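Local coordinates for cytoplasmic export protein 1 (Saccharomyces cerevisiae, PDB 3VWA), which binds tRNA as part of the nuclear tRNA export machinery and may pass aminoacylated tRNAs from export receptors to the translation machinery at the nuclear pore complex, at residues I241-E246 and V260-L265; K320-L325 and R355-L360; N57-S62 and Q82-V87; I20-L25 and K44-P49. All coordinates share one frame; numbering follows the deposited sequence.

Contact 1 of 4, residues I241-E246 and V260-L265; sequences INFYQE and VVMSNL
Phe243 reaches across with its ring to Val261, Met262 and Leu265. Its CE1 and CZ do the touching. Leu265 CB lies 3.7 Å from both Phe243 CE1 and Phe243 CZ, and Val261 CG1 is 4.0 Å from Phe243 CE1. Phe243 CZ lies 3.8 Å from CE of Met262, which is modelled as selenomethionine. This methyl and the backbone O of Val261 both meet the ring at its edge, in plane. Val261 O is 3.6 Å from Phe243 CE1. CG of Phe243 is anti to the backbone N (chi1 174°), and this carries the ring across to the facing helix. The Met262 chain bends back at chi2 and chi3, which brings CE round to the ring although its CB starts out pointing away.

Further out, Glu246 CB packs on both methyls of Val261. The Glu246 chain then runs extended past CG and ends at Asn264. Asn264 ND2 gives Glu246 OE1 a hydrogen bond of 2.5 Å, shorter than usual, so its exact length is doubtful. The donor comes on the syn side of the carboxylate, somewhat out of its plane. The carboxylate and amide planes stand 78° apart.

The two helices are consecutive and run nearly antiparallel, with segment axes 10.4 Å apart, as a helical hairpin. Ile288 of helix 283-303 packs on Phe243 and Leu265, and Leu292 and Ile295 pack on Met262. Helix 106-122 meets Ile241 and Tyr244.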
# COMPACT_ATOMS: atom_id res chain seq x y z
N ILE A 241 9.23 -3.03 18.45
CA ILE A 241 8.90 -2.32 19.67
C ILE A 241 9.71 -1.01 19.77
O ILE A 241 9.15 0.08 20.02
CB ILE A 241 9.10 -3.22 20.90
CG1 ILE A 241 7.99 -4.27 20.92
CG2 ILE A 241 9.07 -2.39 22.19
CD1 ILE A 241 8.01 -5.16 22.14
N ASN A 242 11.02 -1.11 19.53
CA ASN A 242 11.89 0.07 19.52
C ASN A 242 11.56 1.02 18.36
O ASN A 242 11.54 2.23 18.52
CB ASN A 242 13.37 -0.33 19.43
CG ASN A 242 13.81 -1.18 20.64
OD1 ASN A 242 13.76 -2.41 20.60
ND2 ASN A 242 14.23 -0.50 21.72
N PHE A 243 11.33 0.49 17.18
CA PHE A 243 11.12 1.40 16.08
C PHE A 243 9.81 2.24 16.26
O PHE A 243 9.77 3.44 15.96
CB PHE A 243 11.21 0.67 14.77
CG PHE A 243 10.86 1.51 13.60
CD1 PHE A 243 11.74 2.49 13.15
CD2 PHE A 243 9.62 1.40 13.01
CE1 PHE A 243 11.38 3.29 12.11
CE2 PHE A 243 9.26 2.17 11.93
CZ PHE A 243 10.15 3.13 11.48
N TYR A 244 8.79 1.59 16.80
CA TYR A 244 7.55 2.20 17.03
C TYR A 244 7.69 3.38 18.04
O TYR A 244 7.09 4.40 17.86
CB TYR A 244 6.61 1.12 17.56
CG TYR A 244 5.29 1.67 18.04
CD1 TYR A 244 4.34 2.16 17.13
CD2 TYR A 244 5.01 1.73 19.39
CE1 TYR A 244 3.15 2.67 17.55
CE2 TYR A 244 3.80 2.24 19.84
CZ TYR A 244 2.88 2.71 18.89
OH TYR A 244 1.67 3.19 19.28
N GLN A 245 8.48 3.22 19.07
CA GLN A 245 8.77 4.30 19.97
C GLN A 245 9.41 5.53 19.29
O GLN A 245 9.03 6.67 19.61
CB GLN A 245 9.61 3.81 21.16
CG GLN A 245 9.91 4.88 22.19
CD GLN A 245 10.93 4.46 23.23
OE1 GLN A 245 11.02 3.29 23.61
NE2 GLN A 245 11.70 5.44 23.71
N GLU A 246 10.36 5.30 18.38
CA GLU A 246 10.95 6.36 17.55
C GLU A 246 9.87 7.03 16.72
O GLU A 246 9.78 8.27 16.69
CB GLU A 246 11.99 5.80 16.57
CG GLU A 246 13.34 5.42 17.14
CD GLU A 246 14.21 4.76 16.07
OE1 GLU A 246 14.83 5.47 15.25
OE2 GLU A 246 14.28 3.51 16.06
N VAL A 260 17.24 10.35 11.10
CA VAL A 260 17.79 9.12 11.69
C VAL A 260 16.70 8.00 11.80
O VAL A 260 16.97 6.83 11.52
CB VAL A 260 18.40 9.34 13.07
CG1 VAL A 260 18.69 7.98 13.74
CG2 VAL A 260 19.69 10.18 12.96
N VAL A 261 15.51 8.37 12.26
CA VAL A 261 14.37 7.45 12.35
C VAL A 261 14.10 6.77 11.01
O VAL A 261 13.94 5.55 10.93
CB VAL A 261 13.11 8.18 12.77
CG1 VAL A 261 11.88 7.21 12.75
CG2 VAL A 261 13.33 8.83 14.14
N MSE A 262 14.05 7.56 9.95
CA MSE A 262 13.94 7.01 8.59
C MSE A 262 15.15 6.21 8.19
O MSE A 262 15.01 5.22 7.53
CB MSE A 262 13.68 8.12 7.57
CG MSE A 262 12.29 8.76 7.74
SE MSE A 262 10.79 7.54 8.27
CE MSE A 262 11.35 6.11 9.41
N SER A 263 16.35 6.66 8.54
CA SER A 263 17.55 5.82 8.37
C SER A 263 17.50 4.47 9.10
O SER A 263 17.95 3.42 8.56
CB SER A 263 18.77 6.60 8.78
OG SER A 263 18.85 7.65 7.83
N ASN A 264 16.94 4.49 10.29
CA ASN A 264 16.71 3.25 11.02
C ASN A 264 15.67 2.39 10.29
O ASN A 264 15.84 1.16 10.17
CB ASN A 264 16.23 3.55 12.44
CG ASN A 264 17.37 3.95 13.33
OD1 ASN A 264 18.52 3.70 12.98
ND2 ASN A 264 17.07 4.55 14.49
N LEU A 265 14.64 3.04 9.76
CA LEU A 265 13.62 2.32 9.01
C LEU A 265 14.25 1.66 7.81
O LEU A 265 13.99 0.49 7.55
CB LEU A 265 12.49 3.24 8.60
CG LEU A 265 11.49 2.77 7.51
CD1 LEU A 265 10.79 1.49 7.94
CD2 LEU A 265 10.45 3.87 7.24

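Contact 2 of 4, residues K320-L325 and R355-L360; sequences KLVPFL and RQVRFL
Val322 sets its CG2 methyl over the flat peptide group that joins Gln356 to Val357. Val322 CG2 is 3.6 Å from Val357 N and 3.7 Å from Gln356 C. No aromatic ring enters between the segments. Lys320 CB, of the same segment, sits 3.5 Å above the ring plane of Phe324, over its centre. That ring packs on Leu259 and Met262 of helix 255-271 and on Leu292.

The rest is aliphatic packing. Val322 CG2 also meets Val357 CG2 at 3.9 Å. The other methyl of Val357, CG1, is anti to the backbone N (chi1 168°) and faces Leu325 CD1 at 4.1 Å. These two side chains meet at about a right angle. Leu360 reaches back with CD2, which lies 3.6 Å from the carbonyl O of Val322 and 4.0 Å from Leu325 CB. Its methyl thus covers the backbone of the helix as well as the leucine.

The segment axes lie 9.6 Å apart and run 22° from parallel. Both helices belong to the row of helices that leads on to the HEAT repeats. Leu321 packs on Leu299, Met300 and Ser303 of helix 283-303, while Arg355, Arg358 and Phe359 meet Leu396 of helix 394-407.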
# COMPACT_ATOMS: atom_id res chain seq x y z
N LYS A 320 19.81 9.85 0.56
CA LYS A 320 18.70 9.03 1.02
C LYS A 320 17.49 9.06 0.06
O LYS A 320 16.52 8.35 0.27
CB LYS A 320 18.28 9.42 2.45
CG LYS A 320 19.35 9.21 3.48
CD LYS A 320 19.77 7.74 3.54
CE LYS A 320 20.37 7.40 4.89
NZ LYS A 320 20.90 6.00 4.86
N LEU A 321 17.56 9.89 -0.99
CA LEU A 321 16.43 10.00 -1.94
C LEU A 321 16.03 8.69 -2.59
O LEU A 321 14.89 8.30 -2.53
CB LEU A 321 16.75 11.02 -3.02
CG LEU A 321 16.83 12.45 -2.47
CD1 LEU A 321 17.55 13.28 -3.53
CD2 LEU A 321 15.43 12.96 -2.20
N VAL A 322 16.98 8.03 -3.23
CA VAL A 322 16.79 6.70 -3.83
C VAL A 322 16.35 5.64 -2.81
O VAL A 322 15.35 4.98 -3.03
CB VAL A 322 18.04 6.30 -4.67
CG1 VAL A 322 17.96 4.87 -5.22
CG2 VAL A 322 18.19 7.26 -5.83
N PRO A 323 17.06 5.49 -1.68
CA PRO A 323 16.60 4.39 -0.79
C PRO A 323 15.21 4.60 -0.19
O PRO A 323 14.43 3.66 -0.20
CB PRO A 323 17.66 4.30 0.31
CG PRO A 323 18.78 5.20 -0.11
CD PRO A 323 18.29 6.13 -1.21
N PHE A 324 14.90 5.81 0.30
CA PHE A 324 13.62 6.09 0.90
C PHE A 324 12.50 5.97 -0.15
O PHE A 324 11.44 5.44 0.14
CB PHE A 324 13.53 7.54 1.51
CG PHE A 324 14.41 7.77 2.74
CD1 PHE A 324 15.28 6.79 3.23
CD2 PHE A 324 14.41 9.04 3.37
CE1 PHE A 324 16.08 7.01 4.38
CE2 PHE A 324 15.20 9.28 4.48
CZ PHE A 324 16.06 8.28 4.98
N LEU A 325 12.73 6.47 -1.35
CA LEU A 325 11.65 6.47 -2.37
C LEU A 325 11.42 5.01 -2.76
O LEU A 325 10.28 4.61 -3.11
CB LEU A 325 12.12 7.23 -3.58
CG LEU A 325 11.38 8.37 -4.27
CD1 LEU A 325 12.01 8.63 -5.63
CD2 LEU A 325 9.87 8.15 -4.43
N ARG A 355 19.89 10.95 -11.75
CA ARG A 355 19.85 9.79 -12.65
C ARG A 355 19.41 8.52 -11.93
O ARG A 355 18.64 7.74 -12.46
CB ARG A 355 21.28 9.57 -13.14
CG ARG A 355 21.45 8.86 -14.45
CD ARG A 355 21.65 9.95 -15.47
NE ARG A 355 23.04 10.27 -15.69
CZ ARG A 355 23.48 11.38 -16.27
NH1 ARG A 355 24.79 11.57 -16.41
NH2 ARG A 355 22.63 12.32 -16.70
N GLN A 356 19.92 8.31 -10.73
CA GLN A 356 19.60 7.13 -9.96
C GLN A 356 18.13 7.12 -9.48
O GLN A 356 17.52 6.06 -9.29
CB GLN A 356 20.60 7.04 -8.80
CG GLN A 356 22.04 6.73 -9.27
CD GLN A 356 22.11 5.65 -10.37
OE1 GLN A 356 21.55 4.54 -10.24
NE2 GLN A 356 22.84 5.96 -11.45
N VAL A 357 17.58 8.31 -9.26
CA VAL A 357 16.18 8.46 -9.00
C VAL A 357 15.36 8.00 -10.22
O VAL A 357 14.44 7.21 -10.09
CB VAL A 357 15.81 9.94 -8.66
CG1 VAL A 357 14.31 10.13 -8.67
CG2 VAL A 357 16.35 10.33 -7.27
N ARG A 358 15.68 8.58 -11.36
CA ARG A 358 14.99 8.32 -12.60
C ARG A 358 15.06 6.81 -12.97
O ARG A 358 14.05 6.24 -13.35
CB ARG A 358 15.56 9.19 -13.72
CG ARG A 358 14.93 8.88 -15.08
CD ARG A 358 13.44 9.23 -15.12
NE ARG A 358 13.21 10.67 -15.01
CZ ARG A 358 13.31 11.56 -16.02
NH1 ARG A 358 13.02 12.86 -15.80
NH2 ARG A 358 13.67 11.15 -17.24
N PHE A 359 16.21 6.15 -12.82
CA PHE A 359 16.22 4.67 -13.02
C PHE A 359 15.17 4.00 -12.08
O PHE A 359 14.45 3.05 -12.45
CB PHE A 359 17.60 4.10 -12.68
CG PHE A 359 18.65 4.27 -13.78
CD1 PHE A 359 18.50 3.66 -15.04
CD2 PHE A 359 19.84 4.99 -13.52
CE1 PHE A 359 19.51 3.78 -16.01
CE2 PHE A 359 20.81 5.15 -14.51
CZ PHE A 359 20.65 4.53 -15.75
N LEU A 360 15.10 4.49 -10.84
CA LEU A 360 14.17 3.85 -9.91
C LEU A 360 12.71 4.03 -10.39
O LEU A 360 11.91 3.06 -10.31
CB LEU A 360 14.36 4.39 -8.49
CG LEU A 360 13.35 3.91 -7.47
CD1 LEU A 360 13.24 2.37 -7.22
CD2 LEU A 360 13.65 4.67 -6.20

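Contact 3 of 4, residues N57-S62 and Q82-V87; sequences NAVHKS and QSTFIV
Helix 52-64 packs on the antiparallel sheet of the kinase-like domain, and Ile86 on strand 85-89 fills the contact. The helix comes soon after strand 39-45, as the C helix follows the third strand in a protein kinase N-lobe, and it probably corresponds to that helix. The segment axes lie 9.1 Å apart, and their N-to-C directions are 27° apart.

Ile86 points at the helix. Its CG1 is anti to the carbonyl carbon (chi1 -57°), and the branch carries CD1 in among Ala58, Val59 and Ser62. Ile86 CD1 lies 4.3 Å from Ala58 CB and 3.4 Å from Ser62 OG. Ile86 CG2 rests beside Ser62 at its CB and OG. Val59 covers the flank: Val59 CG2 is 4.3 Å from Ile86 CG1 and also 4.3 Å from Thr84 CG2. The OG1 of Thr84 is held by Asp80 O and by Arg47 NH1. Val73 of strand 73-77 and Trp26 of strand 26-33 also pack on Ile86.

Ser62 OG is buried, yet it touches only carbon across the contact. It turns back on its own helix and gives a hydrogen bond of 2.8 Å to Ala58 O, from above the carbonyl plane. Ser62 N binds the same Ala58 O at 3.0 Å from the opposite face. The hydroxyl is thus satisfied within the helix. With an alanine here, Ala58 O is likely to lose its second donor, and Ile86 CD1 the oxygen it packs on. The join to the strand is made by van der Waals packing, with Ile86 as its main apolar piece.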
# COMPACT_ATOMS: atom_id res chain seq x y z
N ASN A 57 -23.31 2.68 31.88
CA ASN A 57 -21.96 2.87 32.43
C ASN A 57 -20.96 3.04 31.28
O ASN A 57 -20.14 3.98 31.30
CB ASN A 57 -21.58 1.72 33.37
CG ASN A 57 -20.23 1.93 34.04
OD1 ASN A 57 -20.00 2.94 34.70
ND2 ASN A 57 -19.32 0.98 33.85
N ALA A 58 -21.08 2.19 30.24
CA ALA A 58 -20.21 2.31 29.06
C ALA A 58 -20.30 3.68 28.43
O ALA A 58 -19.27 4.27 28.16
CB ALA A 58 -20.49 1.25 27.99
N VAL A 59 -21.50 4.15 28.13
CA VAL A 59 -21.66 5.53 27.69
C VAL A 59 -20.93 6.55 28.57
O VAL A 59 -20.22 7.41 28.07
CB VAL A 59 -23.14 5.94 27.58
CG1 VAL A 59 -23.27 7.48 27.40
CG2 VAL A 59 -23.78 5.21 26.41
N HIS A 60 -21.10 6.43 29.89
CA HIS A 60 -20.57 7.42 30.82
C HIS A 60 -19.06 7.39 30.84
O HIS A 60 -18.37 8.42 30.74
CB HIS A 60 -21.19 7.18 32.22
CG HIS A 60 -20.62 8.06 33.30
ND1 HIS A 60 -19.93 7.58 34.34
CD2 HIS A 60 -20.64 9.45 33.44
CE1 HIS A 60 -19.53 8.60 35.12
NE2 HIS A 60 -19.96 9.75 34.56
N LYS A 61 -18.51 6.20 30.94
CA LYS A 61 -17.04 6.07 30.91
C LYS A 61 -16.43 6.54 29.58
O LYS A 61 -15.44 7.22 29.55
CB LYS A 61 -16.63 4.66 31.28
CG LYS A 61 -17.03 4.29 32.70
CD LYS A 61 -16.54 5.35 33.70
CE LYS A 61 -16.72 4.96 35.17
NZ LYS A 61 -18.07 5.38 35.67
N SER A 62 -17.06 6.21 28.47
CA SER A 62 -16.68 6.78 27.18
C SER A 62 -16.57 8.30 27.25
O SER A 62 -15.57 8.86 26.82
CB SER A 62 -17.69 6.39 26.14
OG SER A 62 -17.66 5.00 26.01
N GLN A 82 -32.23 2.05 21.37
CA GLN A 82 -32.33 1.95 19.89
C GLN A 82 -31.86 3.22 19.09
O GLN A 82 -31.76 3.17 17.87
CB GLN A 82 -33.71 1.42 19.42
CG GLN A 82 -34.76 2.47 19.05
CD GLN A 82 -36.16 1.88 18.98
OE1 GLN A 82 -36.40 0.76 19.45
NE2 GLN A 82 -37.10 2.64 18.41
N SER A 83 -31.58 4.34 19.76
CA SER A 83 -30.60 5.34 19.24
C SER A 83 -29.46 5.57 20.25
O SER A 83 -28.98 6.69 20.43
CB SER A 83 -31.23 6.69 18.92
OG SER A 83 -31.68 6.73 17.58
N THR A 84 -29.04 4.51 20.93
CA THR A 84 -27.97 4.64 21.93
C THR A 84 -26.60 4.32 21.31
O THR A 84 -26.32 3.18 20.92
CB THR A 84 -28.33 3.84 23.20
OG1 THR A 84 -29.54 4.41 23.74
CG2 THR A 84 -27.25 3.93 24.28
N PHE A 85 -25.78 5.36 21.17
CA PHE A 85 -24.52 5.27 20.43
C PHE A 85 -23.33 5.76 21.20
O PHE A 85 -23.42 6.64 22.06
CB PHE A 85 -24.55 6.09 19.15
CG PHE A 85 -25.70 5.78 18.21
CD1 PHE A 85 -25.85 4.50 17.66
CD2 PHE A 85 -26.59 6.80 17.81
CE1 PHE A 85 -26.87 4.22 16.75
CE2 PHE A 85 -27.64 6.51 16.90
CZ PHE A 85 -27.78 5.22 16.38
N ILE A 86 -22.19 5.15 20.86
CA ILE A 86 -20.87 5.69 21.13
C ILE A 86 -20.18 5.84 19.77
O ILE A 86 -19.97 4.85 19.01
CB ILE A 86 -20.05 4.78 22.07
CG1 ILE A 86 -20.79 4.54 23.41
CG2 ILE A 86 -18.66 5.36 22.28
CD1 ILE A 86 -20.19 3.45 24.29
N VAL A 87 -19.81 7.07 19.47
CA VAL A 87 -19.18 7.35 18.17
C VAL A 87 -17.70 7.64 18.37
O VAL A 87 -17.32 8.52 19.18
CB VAL A 87 -19.88 8.51 17.43
CG1 VAL A 87 -19.40 8.55 15.99
CG2 VAL A 87 -21.39 8.34 17.45

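Contact 4 of 4, residues I20-L25 and K44-P49; sequences ITETAL and KAKRSP
Lys46 and Leu25 meet at the end of the antiparallel pairing of strands 26-33 and 39-45, in the sheet of the kinase-like domain. The firm part is the backbone. Lys46 N gives Leu25 O a hydrogen bond of 2.8 Å that is almost straight, 176° at the hydrogen. It extends the ladder one step past the bonding of Lys44 with Gln27. Lys46 is also the centre of an inverse gamma turn, closed by a weak bond from Arg47 N to Ala45 O. The turn takes the chain out of the strand. The Leu25 side chain is buried; it points away from Lys46 and packs on Tyr170, Ile173 and Ile174 of helix 160-174.

The other side is more exposed and largely polar. The Lys46 chain starts with CG anti to the carbonyl carbon (chi1 -78°) and then runs extended, close along the backbone of residues 23-25. Lys46 CD passes 3.4 Å from Ala24 O. Lys46 NZ ends at Thr23 O, where a hydrogen bond is modelled; at 2.4 Å it is very short, and its exact length is doubtful. The loose end is Glu22, which is exposed, bends at chi2 and crosses the lysine at about a right angle. Glu22 OE2 lies 3.7 Å from Lys46 NZ, a long salt bridge. A methionine in place of Lys46 would probably leave the Glu22 carboxylate without its nearby positive charge and take the amine away from Thr23 O.

Beside the backbone bond, Ala45 CA sends its hydrogen to the same Leu25 O, at a carbon-to-oxygen distance of 3.4 Å.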
# COMPACT_ATOMS: atom_id res chain seq x y z
N ILE A 20 -20.59 -4.31 10.86
CA ILE A 20 -19.44 -5.08 10.37
C ILE A 20 -19.10 -6.17 11.39
O ILE A 20 -18.56 -7.22 11.04
CB ILE A 20 -18.19 -4.21 10.00
CG1 ILE A 20 -17.47 -3.71 11.25
CG2 ILE A 20 -18.58 -3.08 9.05
CD1 ILE A 20 -16.36 -2.70 10.99
N THR A 21 -19.40 -5.88 12.65
CA THR A 21 -19.31 -6.82 13.76
C THR A 21 -20.54 -6.57 14.63
O THR A 21 -21.08 -5.43 14.69
CB THR A 21 -18.05 -6.61 14.60
OG1 THR A 21 -17.83 -7.74 15.43
CG2 THR A 21 -18.23 -5.50 15.54
N GLU A 22 -20.96 -7.63 15.31
CA GLU A 22 -22.10 -7.66 16.18
C GLU A 22 -21.64 -8.40 17.40
O GLU A 22 -20.84 -9.30 17.29
CB GLU A 22 -23.19 -8.50 15.55
CG GLU A 22 -24.39 -7.74 15.04
CD GLU A 22 -25.68 -8.36 15.53
OE1 GLU A 22 -25.76 -9.61 15.67
OE2 GLU A 22 -26.62 -7.59 15.79
N THR A 23 -22.19 -8.06 18.56
CA THR A 23 -21.89 -8.72 19.82
C THR A 23 -23.21 -8.75 20.56
O THR A 23 -24.19 -8.24 20.06
CB THR A 23 -20.73 -7.97 20.53
OG1 THR A 23 -19.50 -8.60 20.14
CG2 THR A 23 -20.82 -7.96 22.01
N ALA A 24 -23.28 -9.39 21.72
CA ALA A 24 -24.53 -9.42 22.44
C ALA A 24 -24.93 -8.03 22.92
O ALA A 24 -26.12 -7.79 23.14
CB ALA A 24 -24.44 -10.37 23.63
N LEU A 25 -23.96 -7.12 23.10
CA LEU A 25 -24.28 -5.78 23.62
C LEU A 25 -24.27 -4.61 22.62
O LEU A 25 -24.82 -3.54 22.91
CB LEU A 25 -23.39 -5.42 24.78
CG LEU A 25 -23.64 -6.37 25.93
CD1 LEU A 25 -22.57 -6.12 26.94
CD2 LEU A 25 -25.02 -6.21 26.54
N LYS A 44 -23.61 0.84 18.24
CA LYS A 44 -25.02 0.93 18.53
C LYS A 44 -25.34 -0.14 19.56
O LYS A 44 -25.10 -1.33 19.32
CB LYS A 44 -25.82 0.69 17.25
CG LYS A 44 -27.31 0.51 17.47
CD LYS A 44 -28.06 0.85 16.19
CE LYS A 44 -29.37 1.52 16.54
NZ LYS A 44 -30.22 0.62 17.36
N ALA A 45 -25.81 0.30 20.73
CA ALA A 45 -26.19 -0.57 21.85
C ALA A 45 -27.42 -1.38 21.55
O ALA A 45 -28.43 -0.87 21.01
CB ALA A 45 -26.46 0.24 23.10
N LYS A 46 -27.34 -2.64 21.93
CA LYS A 46 -28.48 -3.52 21.89
C LYS A 46 -29.17 -3.33 23.23
O LYS A 46 -29.13 -4.21 24.09
CB LYS A 46 -28.01 -4.96 21.72
CG LYS A 46 -27.59 -5.30 20.30
CD LYS A 46 -27.59 -6.82 20.24
CE LYS A 46 -26.89 -7.33 19.00
NZ LYS A 46 -26.42 -8.73 19.26
N ARG A 47 -29.75 -2.15 23.40
CA ARG A 47 -30.25 -1.74 24.71
C ARG A 47 -31.53 -2.47 25.09
O ARG A 47 -32.46 -2.58 24.30
CB ARG A 47 -30.46 -0.23 24.77
CG ARG A 47 -30.45 0.31 26.20
CD ARG A 47 -30.41 1.83 26.08
NE ARG A 47 -30.89 2.54 27.26
CZ ARG A 47 -30.94 3.87 27.31
NH1 ARG A 47 -30.50 4.61 26.28
NH2 ARG A 47 -31.42 4.47 28.36
N SER A 48 -31.56 -2.97 26.31
CA SER A 48 -32.72 -3.71 26.77
C SER A 48 -32.76 -3.50 28.27
O SER A 48 -31.80 -2.96 28.85
CB SER A 48 -32.65 -5.20 26.35
OG SER A 48 -31.96 -6.01 27.29
N PRO A 49 -33.89 -3.87 28.90
CA PRO A 49 -34.00 -3.78 30.36
C PRO A 49 -32.87 -4.48 31.16
O PRO A 49 -32.39 -3.93 32.15
CB PRO A 49 -35.36 -4.44 30.63
CG PRO A 49 -36.14 -4.11 29.39
CD PRO A 49 -35.15 -4.29 28.28

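How the contacts relate
The four contacts follow one another along the chain, and none nests in or crosses another. Contact 4 comes first and closes the loop through strands 26-33 and 39-45. Helix 52-64 follows, and contact 3 returns the chain from that helix, by way of strand 73-77, to strand 85-89. Strands 39-45 and 85-89 are sheet neighbours, so these contacts touch: Thr84 O meets Ala45 N. Both thus tie the sheet of the kinase-like domain, contact 3 adding its helix 52-64. Contact 1 closes a short turn between two helices, and contact 2 spans a longer helical loop. They join helices on the way to the HEAT repeats and meet where Ser263 packs on Lys320.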